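Local structure of transferrin (Manduca sexta, 6WB6) at residues P55-D60 / P615-I620. The protein binds a single ferric ion together with carbonate and transports iron as a secreted insect transferrin. Sequence-based numbering, arbitrary orientation.
Sequences PVDPED and PDLFNI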
# COMPACT_ATOMS: atom_id res chain seq x y z
N PRO A 55 -16.10 14.00 -4.50
CA PRO A 55 -16.59 12.64 -4.28
C PRO A 55 -15.85 11.95 -3.14
O PRO A 55 -14.65 12.13 -2.95
CB PRO A 55 -16.31 11.96 -5.63
CG PRO A 55 -15.15 12.74 -6.18
CD PRO A 55 -15.44 14.14 -5.81
N VAL A 56 -16.58 11.14 -2.38
CA VAL A 56 -16.05 10.51 -1.19
C VAL A 56 -16.55 9.07 -1.11
O VAL A 56 -17.73 8.80 -1.39
CB VAL A 56 -16.46 11.27 0.09
CG1 VAL A 56 -15.62 12.55 0.30
CG2 VAL A 56 -17.93 11.60 0.03
N ASP A 57 -15.67 8.15 -0.71
CA ASP A 57 -16.12 6.91 -0.13
C ASP A 57 -16.52 7.16 1.32
O ASP A 57 -16.14 8.18 1.90
CB ASP A 57 -15.02 5.84 -0.20
CG ASP A 57 -14.54 5.56 -1.62
OD1 ASP A 57 -15.34 5.59 -2.59
OD2 ASP A 57 -13.34 5.28 -1.77
N PRO A 58 -17.27 6.23 1.94
CA PRO A 58 -17.58 6.36 3.38
C PRO A 58 -16.34 6.54 4.26
O PRO A 58 -16.34 7.31 5.22
CB PRO A 58 -18.31 5.04 3.67
CG PRO A 58 -18.82 4.56 2.32
CD PRO A 58 -17.72 4.94 1.39
N GLU A 59 -15.27 5.84 3.93
CA GLU A 59 -14.00 6.05 4.61
C GLU A 59 -13.54 7.51 4.53
O GLU A 59 -12.94 8.03 5.47
CB GLU A 59 -12.94 5.10 4.02
CG GLU A 59 -13.16 3.59 4.30
CD GLU A 59 -14.01 2.88 3.21
OE1 GLU A 59 -14.78 3.56 2.53
OE2 GLU A 59 -13.89 1.65 3.03
N ASP A 60 -13.80 8.19 3.40
CA ASP A 60 -13.40 9.59 3.25
C ASP A 60 -14.29 10.52 4.08
O ASP A 60 -13.81 11.50 4.66
CB ASP A 60 -13.42 9.98 1.76
CG ASP A 60 -12.52 9.12 0.89
OD1 ASP A 60 -11.35 8.85 1.26
OD2 ASP A 60 -12.99 8.67 -0.17
N PRO A 615 -3.32 6.48 -6.16
CA PRO A 615 -2.65 7.70 -5.69
C PRO A 615 -3.57 8.88 -5.60
O PRO A 615 -3.22 9.87 -4.95
CB PRO A 615 -1.55 7.93 -6.74
CG PRO A 615 -2.03 7.26 -7.95
CD PRO A 615 -2.81 6.06 -7.48
N ASP A 616 -4.76 8.81 -6.22
CA ASP A 616 -5.71 9.92 -6.15
C ASP A 616 -6.33 10.03 -4.76
O ASP A 616 -6.76 11.11 -4.37
CB ASP A 616 -6.81 9.73 -7.18
CG ASP A 616 -7.49 8.39 -7.07
OD1 ASP A 616 -6.80 7.41 -6.75
OD2 ASP A 616 -8.71 8.31 -7.32
N LEU A 617 -6.40 8.91 -4.03
CA LEU A 617 -6.93 8.95 -2.67
C LEU A 617 -5.94 9.57 -1.71
O LEU A 617 -6.30 10.42 -0.89
CB LEU A 617 -7.27 7.53 -2.20
CG LEU A 617 -8.52 6.84 -2.75
CD1 LEU A 617 -8.51 5.45 -2.24
CD2 LEU A 617 -9.81 7.59 -2.36
N PHE A 618 -4.71 9.10 -1.75
CA PHE A 618 -3.62 9.68 -0.98
C PHE A 618 -2.37 9.48 -1.81
O PHE A 618 -2.09 8.35 -2.24
CB PHE A 618 -3.47 9.06 0.40
CG PHE A 618 -2.40 9.72 1.21
CD1 PHE A 618 -2.65 10.93 1.84
CD2 PHE A 618 -1.14 9.17 1.31
CE1 PHE A 618 -1.68 11.56 2.58
CE2 PHE A 618 -0.15 9.80 2.05
CZ PHE A 618 -0.42 10.99 2.69
N ASN A 619 -1.66 10.57 -2.08
CA ASN A 619 -0.54 10.53 -2.99
C ASN A 619 0.69 10.25 -2.15
O ASN A 619 1.45 11.15 -1.76
CB ASN A 619 -0.45 11.83 -3.77
CG ASN A 619 0.48 11.74 -4.94
OD1 ASN A 619 1.08 10.70 -5.20
ND2 ASN A 619 0.61 12.84 -5.67
N ILE A 620 0.86 8.97 -1.81
CA ILE A 620 1.90 8.58 -0.87
C ILE A 620 3.28 8.94 -1.40
O ILE A 620 4.16 9.33 -0.64
CB ILE A 620 1.77 7.08 -0.52
CG1 ILE A 620 2.80 6.70 0.54
CG2 ILE A 620 1.90 6.19 -1.74
CD1 ILE A 620 2.52 5.37 1.24
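Leu-617 sets its CD2 methyl in front of the two carboxylate oxygens of Asp-60, beyond the end of the group rather than over its face. The methyl carbon lies 4.0 Å from Asp-60 OD2 and 4.1 Å from Asp-60 OD1, so it faces both oxygens about equally. The two side chains meet at about a right angle. The same methyl also reaches Asp-57, with Leu-617 CD2 4.3 Å from Asp-57 OD2. In Leu-617, CG stands anti to the carbonyl carbon (chi1 -75°), and CD2 is the branch that leads toward the two acids.

Asp-60 is buried, and its own segment helps hold its carboxylate. The backbone N of Asp-57 donates to Asp-60 OD2 at 2.8 Å, with an angle of 153° at the hydrogen. This donor comes from the anti side of the carboxylate, 22° out of its plane. It is the Asp-60 half of a capping box at the start of helix 58-65; the Asp-57 side chain returns no capping bond.

Arg-376 forms salt bridges with Asp-57 OD2 and Asp-60 OD1, Arg-39 forms one with Asp-60 OD2, and Gln-274 NE2 hydrogen-bonds to Asp-57 OD1. Leu-617 packs on both arginines and on Phe-372 of helix 360-375.

The contact joins the two transferrin-like halves of the chain. Asp-57 is a predicted iron ligand, but here its side chain lies about 12 Å from the bound ferric ion, whose protein ligands are Tyr-90 and Tyr-204, with carbonate bound at the same site. Across the two segments the contact is apolar methyl against carboxylate, with little surface buried. A methyl cannot pair with either acid, so their charge is probably balanced by Arg-39 and Arg-376.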